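Local coordinates for lipid binding protein (Grifola frondosa, PDB 5H0Q) that binds lipid membranes, probably by recognising domains rich in sphingomyelin and cholesterol, at residues 42-47 against 97-102; 53-58 against 104-109; 113-118 against 162-167; 120-123 against 127-130; 132-137 against 192-197. One frame throughout, in Å; residues are numbered along the deposited sequence. Where two conformers were deposited one is given.

Interaction 1: residues 42-47 against 97-102; sequences DQAEKR and GQWTVF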
# COMPACT_ATOMS: atom_id res chain seq x y z
N ASP A 42 -3.32 -15.04 0.05
CA ASP A 42 -4.56 -15.53 0.66
C ASP A 42 -4.63 -15.14 2.13
O ASP A 42 -5.70 -14.80 2.64
CB ASP A 42 -4.68 -17.05 0.51
CG ASP A 42 -6.01 -17.58 1.02
OD1 ASP A 42 -7.03 -16.87 0.85
OD2 ASP A 42 -6.04 -18.70 1.57
N GLN A 43 -3.49 -15.16 2.83
CA GLN A 43 -3.48 -14.73 4.22
C GLN A 43 -3.84 -13.26 4.32
O GLN A 43 -4.61 -12.85 5.19
CB GLN A 43 -2.13 -14.98 4.87
CG GLN A 43 -1.80 -16.44 5.19
CD GLN A 43 -0.67 -16.55 6.19
OE1 GLN A 43 0.33 -15.85 6.10
NE2 GLN A 43 -0.85 -17.42 7.17
N ALA A 44 -3.29 -12.44 3.43
CA ALA A 44 -3.63 -11.03 3.45
C ALA A 44 -5.11 -10.82 3.12
O ALA A 44 -5.79 -10.02 3.77
CB ALA A 44 -2.74 -10.26 2.47
N GLU A 45 -5.62 -11.54 2.12
CA GLU A 45 -7.05 -11.43 1.80
C GLU A 45 -7.91 -11.94 2.95
O GLU A 45 -8.94 -11.34 3.27
CB GLU A 45 -7.36 -12.20 0.51
CG GLU A 45 -6.63 -11.66 -0.70
CD GLU A 45 -7.02 -12.32 -2.00
OE1 GLU A 45 -7.82 -13.28 -1.99
OE2 GLU A 45 -6.53 -11.85 -3.05
N LYS A 46 -7.50 -13.01 3.62
CA LYS A 46 -8.25 -13.48 4.79
C LYS A 46 -8.33 -12.39 5.85
O LYS A 46 -9.37 -12.22 6.50
CB LYS A 46 -7.59 -14.74 5.35
CG LYS A 46 -8.29 -15.36 6.53
CD LYS A 46 -7.46 -16.49 7.10
CE LYS A 46 -8.21 -17.25 8.18
NZ LYS A 46 -7.42 -18.38 8.73
N ARG A 47 -7.25 -11.63 6.05
CA ARG A 47 -7.29 -10.54 7.02
C ARG A 47 -8.20 -9.41 6.55
O ARG A 47 -8.93 -8.81 7.36
CB ARG A 47 -5.88 -10.02 7.30
CG ARG A 47 -5.81 -8.87 8.29
CD ARG A 47 -6.42 -9.28 9.64
NE ARG A 47 -6.13 -8.30 10.67
CZ ARG A 47 -6.79 -8.21 11.83
NH1 ARG A 47 -7.78 -9.04 12.10
NH2 ARG A 47 -6.46 -7.28 12.71
N GLY A 97 8.90 -8.95 -0.10
CA GLY A 97 8.16 -10.20 -0.03
C GLY A 97 7.12 -10.27 1.06
O GLY A 97 6.49 -11.32 1.22
N GLN A 98 6.92 -9.20 1.82
CA GLN A 98 5.95 -9.18 2.89
C GLN A 98 4.75 -8.30 2.54
O GLN A 98 4.84 -7.38 1.73
CB GLN A 98 6.58 -8.73 4.20
CG GLN A 98 7.63 -9.71 4.66
CD GLN A 98 8.15 -9.43 6.03
OE1 GLN A 98 8.51 -8.31 6.33
NE2 GLN A 98 8.14 -10.44 6.90
N TRP A 99 3.62 -8.66 3.15
CA TRP A 99 2.37 -7.91 3.11
C TRP A 99 2.08 -7.26 4.46
O TRP A 99 2.44 -7.80 5.51
CB TRP A 99 1.16 -8.83 2.84
CG TRP A 99 1.12 -9.58 1.56
CD1 TRP A 99 1.73 -10.75 1.27
CD2 TRP A 99 0.41 -9.19 0.38
NE1 TRP A 99 1.43 -11.13 -0.02
CE2 TRP A 99 0.63 -10.18 -0.59
CE3 TRP A 99 -0.40 -8.08 0.06
CZ2 TRP A 99 0.07 -10.12 -1.86
CZ3 TRP A 99 -0.95 -8.02 -1.20
CH2 TRP A 99 -0.71 -9.03 -2.14
N THR A 100 1.38 -6.12 4.44
CA THR A 100 0.64 -5.70 5.61
C THR A 100 -0.81 -5.41 5.21
O THR A 100 -1.13 -5.21 4.04
CB THR A 100 1.29 -4.52 6.29
OG1 THR A 100 0.71 -4.36 7.58
CG2 THR A 100 1.14 -3.24 5.49
N VAL A 101 -1.68 -5.42 6.22
CA VAL A 101 -3.11 -5.21 6.02
C VAL A 101 -3.60 -4.28 7.11
O VAL A 101 -3.24 -4.43 8.28
CB VAL A 101 -3.90 -6.54 6.06
CG1 VAL A 101 -5.39 -6.28 5.92
CG2 VAL A 101 -3.40 -7.45 4.96
N PHE A 102 -4.46 -3.34 6.74
CA PHE A 102 -5.09 -2.49 7.74
C PHE A 102 -6.43 -2.00 7.20
O PHE A 102 -6.71 -2.09 6.00
CB PHE A 102 -4.19 -1.31 8.12
CG PHE A 102 -3.89 -0.35 6.98
CD1 PHE A 102 -4.74 0.71 6.71
CD2 PHE A 102 -2.76 -0.50 6.20
CE1 PHE A 102 -4.47 1.58 5.66
CE2 PHE A 102 -2.48 0.38 5.18
CZ PHE A 102 -3.34 1.42 4.91
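A44 and R47 of helix 41-55 rest on W99 and V101 of strand 99-105, the place where the long helix lies against the outer face of one sheet of a beta-sandwich. Over the short segments helix and strand run nearly parallel, their axes 8° apart and 8.4 Å from each other at closest approach. The strand alternates: W99 and V101 turn to the helix, T100 and F102 to the sandwich interior. A44, small and facing the sheet, fits between the two strand side chains. Its CB approaches the W99 indole obliquely and makes an off-centre CH-pi contact, 4.3 Å from the centroid of the five-membered ring. A44 CB also meets V101 CG2 at 3.8 Å, and the same V101 methyl lies 3.7 Å from A44 O. One turn on, R47 lends the aliphatic root of its chain. CG is anti to the backbone N (chi1 179°), and the bend that follows (chi2 59°) turns the guanidinium away from V101, where NH1 forms a salt bridge with E50 OE2 on the same helix. The apolar root and the charged end thus do separate work. Y3 of the N-terminal strand 2-3 touches both R47 and V101, while Y66 of strand 60-68 meets the W99 ring. The two branches of V101 divide the helix between them: CG2 serves A44, and CG1 packs against R47 CG at 3.5 Å.

Interaction 2: residues 53-58 against 104-109; sequences AEYGVG and HTKSAG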
# COMPACT_ATOMS: atom_id res chain seq x y z
N ALA A 53 -15.67 -7.99 7.97
CA ALA A 53 -16.73 -8.59 8.78
C ALA A 53 -16.84 -7.88 10.12
O ALA A 53 -17.95 -7.65 10.61
CB ALA A 53 -16.46 -10.08 8.97
N GLU A 54 -15.71 -7.53 10.73
CA GLU A 54 -15.73 -6.86 12.02
C GLU A 54 -16.28 -5.44 11.90
O GLU A 54 -17.00 -4.97 12.80
CB GLU A 54 -14.31 -6.84 12.61
CG GLU A 54 -14.16 -6.11 13.92
CD GLU A 54 -12.71 -5.99 14.35
OE1 GLU A 54 -11.83 -5.90 13.47
OE2 GLU A 54 -12.45 -5.98 15.57
N TYR A 55 -15.98 -4.74 10.81
CA TYR A 55 -16.48 -3.38 10.65
C TYR A 55 -17.96 -3.37 10.30
O TYR A 55 -18.74 -2.61 10.88
CB TYR A 55 -15.68 -2.63 9.58
CG TYR A 55 -16.27 -1.26 9.28
CD1 TYR A 55 -16.15 -0.23 10.20
CD2 TYR A 55 -16.94 -1.02 8.09
CE1 TYR A 55 -16.69 1.02 9.95
CE2 TYR A 55 -17.49 0.24 7.83
CZ TYR A 55 -17.35 1.24 8.77
OH TYR A 55 -17.90 2.48 8.54
N GLY A 56 -18.38 -4.21 9.35
CA GLY A 56 -19.77 -4.26 8.93
C GLY A 56 -20.12 -3.26 7.84
O GLY A 56 -19.35 -3.04 6.90
N VAL A 57 -21.27 -2.64 7.99
CA VAL A 57 -21.82 -1.75 6.98
C VAL A 57 -21.41 -0.32 7.29
O VAL A 57 -21.61 0.16 8.42
CB VAL A 57 -23.35 -1.88 6.94
CG1 VAL A 57 -23.96 -0.84 5.97
CG2 VAL A 57 -23.73 -3.27 6.54
N GLY A 58 -20.87 0.38 6.29
CA GLY A 58 -20.49 1.76 6.49
C GLY A 58 -19.70 2.21 5.28
O GLY A 58 -20.09 1.90 4.15
N HIS A 104 -9.12 1.37 7.17
CA HIS A 104 -9.39 2.77 7.42
C HIS A 104 -10.88 2.98 7.19
O HIS A 104 -11.41 2.52 6.18
CB HIS A 104 -8.56 3.66 6.49
CG HIS A 104 -8.52 5.09 6.92
ND1 HIS A 104 -9.45 6.02 6.50
CD2 HIS A 104 -7.65 5.76 7.72
CE1 HIS A 104 -9.15 7.20 7.02
NE2 HIS A 104 -8.07 7.07 7.77
N THR A 105 -11.55 3.66 8.11
CA THR A 105 -13.00 3.78 8.05
C THR A 105 -13.41 5.24 8.16
O THR A 105 -12.66 6.09 8.61
CB THR A 105 -13.71 3.02 9.18
OG1 THR A 105 -13.58 3.73 10.42
CG2 THR A 105 -13.13 1.65 9.35
N LYS A 106 -14.65 5.50 7.75
CA LYS A 106 -15.24 6.80 7.99
C LYS A 106 -15.36 7.03 9.49
O LYS A 106 -15.23 6.10 10.30
CB LYS A 106 -16.60 6.90 7.31
CG LYS A 106 -17.68 6.04 8.01
CD LYS A 106 -19.03 6.21 7.32
CE LYS A 106 -20.16 5.61 8.14
NZ LYS A 106 -20.35 6.37 9.39
N SER A 107 -15.67 8.26 9.84
CA SER A 107 -15.89 8.59 11.24
C SER A 107 -17.19 7.97 11.70
O SER A 107 -18.17 7.92 10.96
CB SER A 107 -15.93 10.09 11.43
OG SER A 107 -14.69 10.68 11.05
N ALA A 108 -17.20 7.49 12.93
CA ALA A 108 -18.38 6.85 13.49
C ALA A 108 -19.59 7.77 13.38
O ALA A 108 -19.54 8.96 13.72
CB ALA A 108 -18.12 6.48 14.95
N GLY A 109 -20.68 7.22 12.83
CA GLY A 109 -21.92 7.95 12.77
C GLY A 109 -22.02 8.99 11.70
O GLY A 109 -23.08 9.59 11.54
O HOH W 1 -18.54 3.98 10.91
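Apolar packing is led by Y55, the last residue of helix 41-55, whose ring crosses T105 obliquely. T105 CG2 lies 3.7 Å from Y55 CD1, and T105 CB is equally near Y55 CE1. Farther out the phenol meets the stem of K106 at about a right angle, with Y55 OH 3.6 Å from K106 CG. With chi1 at 174° the ring points away from the Y55 backbone N, off the helix end and toward the strand. This is the turn between helix and sheet in the beta-sandwich: G56 leaves the helix with a positive phi of 87°, and the chain runs through G58 into strand 60-68, a neighbour of strand 99-105. G58 C lies in plane at the edge of the Y55 ring, close packing made possible where no side chain intrudes. Polar contacts gather round the phenol oxygen and the lysine. Y55 OH is hydrogen-bonded to V59 N and, at 2.9 Å, to a water; the same water receives a weak bond from K106 NZ at 3.4 Å. The lysine chain bends at its last torsion, and NZ is held by A110 O and by S107 O, the latter at 3.1 Å. T105 OG1 donates to K106 O at 2.9 Å, tying the strand end to the residue after it.

Interaction 3: residues 113-118 against 162-167; sequences GSAGCI and YMLHLL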
# COMPACT_ATOMS: atom_id res chain seq x y z
N GLY A 113 -17.13 9.96 4.07
CA GLY A 113 -16.41 8.77 3.64
C GLY A 113 -15.07 8.58 4.30
O GLY A 113 -14.78 9.13 5.37
N SER A 114 -14.24 7.75 3.66
CA SER A 114 -12.92 7.38 4.15
C SER A 114 -11.90 7.93 3.16
O SER A 114 -11.97 7.62 1.96
CB SER A 114 -12.79 5.87 4.27
OG SER A 114 -11.44 5.47 4.26
N ALA A 115 -10.96 8.74 3.65
CA ALA A 115 -9.91 9.29 2.80
C ALA A 115 -8.63 9.43 3.61
O ALA A 115 -8.66 9.98 4.72
CB ALA A 115 -10.33 10.64 2.24
N GLY A 116 -7.53 8.91 3.09
CA GLY A 116 -6.29 8.95 3.84
C GLY A 116 -5.13 8.48 3.00
O GLY A 116 -5.28 8.23 1.80
N CYS A 117 -3.98 8.35 3.65
CA CYS A 117 -2.81 7.88 2.93
C CYS A 117 -1.77 7.35 3.90
O CYS A 117 -1.81 7.61 5.11
CB CYS A 117 -2.21 8.99 2.08
SG CYS A 117 -1.37 10.29 3.06
N ILE A 118 -0.88 6.54 3.36
CA ILE A 118 0.34 6.13 4.03
C ILE A 118 1.47 6.42 3.06
O ILE A 118 1.31 6.24 1.85
CB ILE A 118 0.33 4.64 4.45
CG1 ILE A 118 -0.79 4.40 5.46
CG2 ILE A 118 1.66 4.28 5.11
CD1 ILE A 118 -0.80 3.02 6.07
N TYR A 162 -3.52 19.60 -1.10
CA TYR A 162 -3.35 19.30 -2.51
C TYR A 162 -3.51 17.81 -2.79
O TYR A 162 -4.15 17.42 -3.77
CB TYR A 162 -1.98 19.78 -2.99
CG TYR A 162 -1.72 19.49 -4.45
CD1 TYR A 162 -2.45 20.13 -5.44
CD2 TYR A 162 -0.74 18.58 -4.84
CE1 TYR A 162 -2.21 19.87 -6.78
CE2 TYR A 162 -0.50 18.32 -6.18
CZ TYR A 162 -1.24 18.97 -7.14
OH TYR A 162 -1.01 18.71 -8.47
N MET A 163 -2.93 16.97 -1.94
CA MET A 163 -3.11 15.53 -2.13
C MET A 163 -4.57 15.12 -2.01
O MET A 163 -5.06 14.29 -2.78
CB MET A 163 -2.22 14.76 -1.15
CG MET A 163 -0.72 15.05 -1.36
SD MET A 163 -0.21 14.91 -3.10
CE MET A 163 -0.68 13.20 -3.46
N LEU A 164 -5.30 15.71 -1.06
CA LEU A 164 -6.73 15.41 -0.96
C LEU A 164 -7.47 15.86 -2.21
O LEU A 164 -8.37 15.17 -2.71
CB LEU A 164 -7.30 16.07 0.29
CG LEU A 164 -8.78 15.83 0.59
CD1 LEU A 164 -9.10 14.33 0.71
CD2 LEU A 164 -9.14 16.56 1.85
N HIS A 165 -7.09 17.02 -2.77
CA HIS A 165 -7.69 17.47 -4.02
C HIS A 165 -7.46 16.47 -5.14
O HIS A 165 -8.37 16.21 -5.94
CB HIS A 165 -7.11 18.84 -4.42
CG HIS A 165 -7.46 19.24 -5.82
ND1 HIS A 165 -6.52 19.46 -6.79
CD2 HIS A 165 -8.67 19.42 -6.41
CE1 HIS A 165 -7.12 19.78 -7.92
NE2 HIS A 165 -8.42 19.77 -7.72
N LEU A 166 -6.25 15.91 -5.23
CA LEU A 166 -6.00 14.88 -6.23
C LEU A 166 -6.87 13.65 -5.97
O LEU A 166 -7.38 13.04 -6.91
CB LEU A 166 -4.51 14.49 -6.22
CG LEU A 166 -3.53 15.56 -6.74
CD1 LEU A 166 -2.10 15.01 -6.64
CD2 LEU A 166 -3.89 15.97 -8.16
N LEU A 167 -7.06 13.30 -4.69
CA LEU A 167 -7.88 12.14 -4.37
C LEU A 167 -9.34 12.37 -4.71
O LEU A 167 -10.02 11.45 -5.18
CB LEU A 167 -7.71 11.78 -2.89
CG LEU A 167 -6.41 11.04 -2.56
CD1 LEU A 167 -6.13 11.00 -1.05
CD2 LEU A 167 -6.40 9.62 -3.15
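A115 and G116 of strand 114-121 meet L164 and L167 of helix 160-169, which covers the outer face of the five-stranded antiparallel sheet of the beta-sandwich. The first shell is slight and apolar. A115 CB, directed at the helix, comes 4.2 Å from L164 CD1. L164 reaches this point from the flank of the helix: a chi1 of -178° sets CG opposite the backbone N, and the second torsion (chi2 57°) brings CD1 round toward the strand. L167, one turn later, faces the sheet directly. Its CD1 stops 4.1 Å from G116 O, a methyl laid against a strand carbonyl. The next shell fills in around this loose pair. F81 touches both leucines, and R82 touches A115 and L164, so the loop after strand 73-80 adds to the packing. L167 and M163 also share L145 of strand 143-150, while M163 packs on F129 and on W154 and W155 of helix 153-156. C117, two residues past A115 and on the same face, is covered by W155 as well. Helical bonding keeps the two turns in step, L167 N donating to M163 O at 2.9 Å. The helix is also tied to the sheet by a polar bond: L167 O accepts a hydrogen bond from Q133 NE2 of strand 126-134.

Interaction 4: residues 120-123 against 127-130; sequences YGTT and DIFS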
# COMPACT_ATOMS: atom_id res chain seq x y z
N TYR A 120 5.40 5.41 2.43
CA TYR A 120 6.48 4.50 2.76
C TYR A 120 7.79 4.98 2.15
O TYR A 120 7.82 5.40 0.99
CB TYR A 120 6.21 3.07 2.24
CG TYR A 120 5.07 2.35 2.92
CD1 TYR A 120 5.20 1.88 4.22
CD2 TYR A 120 3.86 2.17 2.28
CE1 TYR A 120 4.15 1.23 4.86
CE2 TYR A 120 2.81 1.52 2.91
CZ TYR A 120 2.97 1.07 4.19
OH TYR A 120 1.92 0.44 4.79
N GLY A 121 8.88 4.86 2.90
CA GLY A 121 10.21 5.18 2.41
C GLY A 121 10.98 3.93 2.03
O GLY A 121 10.87 2.90 2.69
N THR A 122 11.79 4.06 0.99
CA THR A 122 12.65 2.98 0.52
C THR A 122 14.09 3.23 0.93
O THR A 122 14.47 4.31 1.36
CB THR A 122 12.58 2.86 -1.00
OG1 THR A 122 13.24 3.99 -1.61
CG2 THR A 122 11.13 2.71 -1.49
N THR A 123 14.92 2.20 0.73
CA THR A 123 16.33 2.31 1.10
C THR A 123 17.10 3.21 0.15
O THR A 123 18.16 3.71 0.53
CB THR A 123 16.98 0.92 1.13
OG1 THR A 123 16.69 0.24 -0.09
CG2 THR A 123 16.46 0.12 2.30
N ASP A 127 10.12 8.05 -1.52
CA ASP A 127 8.91 7.91 -0.74
C ASP A 127 7.78 7.54 -1.68
O ASP A 127 7.68 8.08 -2.80
CB ASP A 127 8.55 9.19 0.01
CG ASP A 127 9.32 9.35 1.30
OD1 ASP A 127 10.00 8.41 1.72
OD2 ASP A 127 9.24 10.44 1.90
N ILE A 128 6.91 6.65 -1.22
CA ILE A 128 5.79 6.19 -2.00
C ILE A 128 4.53 6.63 -1.28
O ILE A 128 4.23 6.11 -0.20
CB ILE A 128 5.79 4.68 -2.18
CG1 ILE A 128 7.09 4.20 -2.79
CG2 ILE A 128 4.60 4.29 -3.05
CD1 ILE A 128 7.29 2.70 -2.73
N PHE A 129 3.78 7.54 -1.89
CA PHE A 129 2.47 7.96 -1.39
C PHE A 129 1.41 6.95 -1.85
O PHE A 129 1.30 6.67 -3.05
CB PHE A 129 2.15 9.35 -1.93
CG PHE A 129 0.79 9.88 -1.55
CD1 PHE A 129 -0.33 9.47 -2.24
CD2 PHE A 129 0.65 10.83 -0.55
CE1 PHE A 129 -1.59 9.97 -1.93
CE2 PHE A 129 -0.61 11.34 -0.24
CZ PHE A 129 -1.73 10.92 -0.94
N SER A 130 0.64 6.41 -0.90
CA SER A 130 -0.44 5.49 -1.22
C SER A 130 -1.70 6.01 -0.57
O SER A 130 -1.83 5.98 0.66
CB SER A 130 -0.10 4.08 -0.75
OG SER A 130 1.12 3.66 -1.32
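T122 CG2 is anti to its carbonyl carbon, and I128 places CG1 likewise (chi1 -56°) with an extended second torsion; together these turns bring T122 CG2 and I128 CD1 to 4.0 Å, crossing at about a right angle. On the other face, D127 leans its carboxylate toward the neighbouring strand (chi1 -81°), putting OD1 3.3 Å from G121 CA. The frame is the beta hairpin of strands 114-121 and 126-134. Y120 and I128 form an antiparallel hydrogen-bonded pair of it: I128 N donates to Y120 O at 2.7 Å, in the carbonyl plane, and Y120 N donates back to I128 O at 3.0 Å, tilted from that plane. G121 and D127 form the adjoining non-hydrogen-bonded pair. Y120 O also receives a CA-H...O contact from D127 CA at 3.2 Å. At the turn, T122 OG1 is bonded to D124 OD1 and L126 N. D127 OD2 makes a salt bridge with K76 and accepts from G152 N. The carboxylate of this buried aspartate is thus well compensated, which would probably keep it ionised, while, with no side chain on G121, OD1 can lie against its CA without crowding.

Interaction 5: residues 132-137 against 192-197; sequences WQNPWN and TTAYVE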
# COMPACT_ATOMS: atom_id res chain seq x y z
N TRP A 132 -6.14 6.74 -0.63
CA TRP A 132 -7.46 6.27 -1.00
C TRP A 132 -8.46 7.36 -0.70
O TRP A 132 -8.24 8.23 0.14
CB TRP A 132 -7.81 4.97 -0.24
CG TRP A 132 -7.74 5.17 1.26
CD1 TRP A 132 -8.74 5.59 2.09
CD2 TRP A 132 -6.58 5.05 2.07
NE1 TRP A 132 -8.28 5.70 3.38
CE2 TRP A 132 -6.94 5.40 3.38
CE3 TRP A 132 -5.25 4.68 1.81
CZ2 TRP A 132 -6.03 5.38 4.43
CZ3 TRP A 132 -4.37 4.62 2.84
CH2 TRP A 132 -4.75 4.99 4.14
N GLN A 133 -9.59 7.29 -1.38
CA GLN A 133 -10.68 8.24 -1.17
C GLN A 133 -11.94 7.49 -1.56
O GLN A 133 -12.15 7.21 -2.75
CB GLN A 133 -10.48 9.51 -1.98
CG GLN A 133 -11.49 10.62 -1.69
CD GLN A 133 -12.79 10.47 -2.46
OE1 GLN A 133 -13.86 10.23 -1.88
NE2 GLN A 133 -12.72 10.59 -3.78
N ASN A 134 -12.73 7.10 -0.56
CA ASN A 134 -13.92 6.29 -0.76
C ASN A 134 -15.11 7.10 -0.27
O ASN A 134 -15.28 7.25 0.95
CB ASN A 134 -13.81 4.96 -0.02
CG ASN A 134 -14.76 3.92 -0.58
OD1 ASN A 134 -15.33 4.13 -1.65
ND2 ASN A 134 -14.90 2.79 0.12
N PRO A 135 -15.94 7.65 -1.15
CA PRO A 135 -16.90 8.67 -0.74
C PRO A 135 -18.19 8.10 -0.17
O PRO A 135 -18.62 7.00 -0.53
CB PRO A 135 -17.20 9.40 -2.05
CG PRO A 135 -17.06 8.36 -3.08
CD PRO A 135 -15.92 7.47 -2.61
N TRP A 136 -18.80 8.88 0.71
CA TRP A 136 -20.11 8.52 1.24
C TRP A 136 -21.19 8.69 0.18
O TRP A 136 -22.13 7.89 0.12
CB TRP A 136 -20.42 9.37 2.47
CG TRP A 136 -21.55 8.85 3.32
CD1 TRP A 136 -21.48 7.89 4.30
CD2 TRP A 136 -22.90 9.27 3.28
NE1 TRP A 136 -22.71 7.70 4.86
CE2 TRP A 136 -23.61 8.54 4.25
CE3 TRP A 136 -23.59 10.21 2.50
CZ2 TRP A 136 -24.96 8.70 4.46
CZ3 TRP A 136 -24.95 10.37 2.72
CH2 TRP A 136 -25.62 9.62 3.69
N ASN A 137 -21.07 9.72 -0.67
CA ASN A 137 -22.06 9.98 -1.70
C ASN A 137 -21.73 9.14 -2.93
O ASN A 137 -20.75 9.40 -3.63
CB ASN A 137 -22.09 11.47 -2.04
CG ASN A 137 -23.09 11.81 -3.11
OD1 ASN A 137 -23.47 10.96 -3.92
ND2 ASN A 137 -23.51 13.06 -3.14
N THR A 192 -18.81 0.70 -1.11
CA THR A 192 -18.70 1.41 0.16
C THR A 192 -17.68 0.77 1.08
O THR A 192 -16.99 1.49 1.83
CB THR A 192 -20.06 1.49 0.87
OG1 THR A 192 -20.61 0.18 1.08
CG2 THR A 192 -21.03 2.32 0.05
N THR A 193 -17.58 -0.56 1.09
CA THR A 193 -16.56 -1.25 1.88
C THR A 193 -15.64 -1.95 0.89
O THR A 193 -15.87 -3.09 0.49
CB THR A 193 -17.18 -2.21 2.91
OG1 THR A 193 -18.19 -3.01 2.30
CG2 THR A 193 -17.84 -1.43 3.99
N ALA A 194 -14.58 -1.25 0.47
CA ALA A 194 -13.81 -1.61 -0.71
C ALA A 194 -12.48 -2.25 -0.35
O ALA A 194 -11.78 -1.78 0.55
CB ALA A 194 -13.55 -0.39 -1.59
N TYR A 195 -12.14 -3.32 -1.06
CA TYR A 195 -10.79 -3.87 -0.98
C TYR A 195 -9.86 -2.96 -1.76
O TYR A 195 -10.17 -2.56 -2.90
CB TYR A 195 -10.72 -5.28 -1.55
CG TYR A 195 -11.21 -6.39 -0.63
CD1 TYR A 195 -10.59 -7.63 -0.64
CD2 TYR A 195 -12.26 -6.18 0.22
CE1 TYR A 195 -11.03 -8.65 0.17
CE2 TYR A 195 -12.72 -7.21 1.04
CZ TYR A 195 -12.09 -8.43 1.02
OH TYR A 195 -12.54 -9.45 1.83
N VAL A 196 -8.71 -2.67 -1.17
CA VAL A 196 -7.68 -1.87 -1.83
C VAL A 196 -6.40 -2.68 -1.79
O VAL A 196 -6.10 -3.32 -0.78
CB VAL A 196 -7.50 -0.52 -1.11
CG1 VAL A 196 -6.31 0.26 -1.69
CG2 VAL A 196 -8.75 0.29 -1.22
N GLU A 197 -5.64 -2.64 -2.89
CA GLU A 197 -4.33 -3.29 -2.96
C GLU A 197 -3.30 -2.30 -3.49
O GLU A 197 -3.52 -1.66 -4.52
CB GLU A 197 -4.32 -4.52 -3.86
CG GLU A 197 -2.95 -5.24 -3.96
CD GLU A 197 -2.96 -6.43 -4.90
OE1 GLU A 197 -3.09 -6.20 -6.11
OE2 GLU A 197 -2.86 -7.58 -4.42
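Close polar approach falls to N134, near the end of strand 126-134, and T192, just before strand 193-201. N134 ND2 lies 3.0 Å from T192 O, but the angle is too poor for a hydrogen bond; the amide nitrogen bonds instead to C60 O and E191 O. The first torsion of N134, -160°, carries the amide out of its own strand toward the other sheet. The oxygen end has separate partners, OD1 accepting from S142 OG and R138 NH1. Van der Waals packing is sparse. A194 CB, turned toward the opposing strand, is 3.9 Å from N134 ND2, a methyl beside an amide. Deeper in, W132 and V196 point their CB atoms at each other's strands without close touch, W132 CB and V196 CG2 being 4.9 Å apart. Both rest on V61 of strand 60-68, which N134 touches too. The W132 indole leads off to meet H104 edge-to-face. This is the interior of a beta-sandwich near one end, where the two sheets face each other: strand 126-134 belongs to one and strand 193-201 to the other, with strand 60-68 beside the latter and bonded through C60 to T192 and A194. With two carbonyls, C60 O and E191 O, accepting from ND2 and two donors on OD1, the buried amide is bonded at both ends and its rotation thereby fixed.

In the fold
Interactions 1 and 2 hold the same two elements, helix 41-55 and strand 99-105, about 19 Å apart between centres: the first is buried and apolar, the second only partly buried, with a water that joins its two sides only weakly. Interaction 3 answers interaction 1 across the sandwich, a second helix on the other sheet, with looser leucine packing. Interaction 4 lies within that sheet and is the contact made by backbone hydrogen bonds; interaction 5 uses a later part of the same strand 126-134 to reach the facing sheet through a buried amide. Between the sheets, F102 CE1 of interaction 1 meets W132 CH2 of interaction 5 at 3.7 Å, and interactions 2 and 5 adjoin at the loop end.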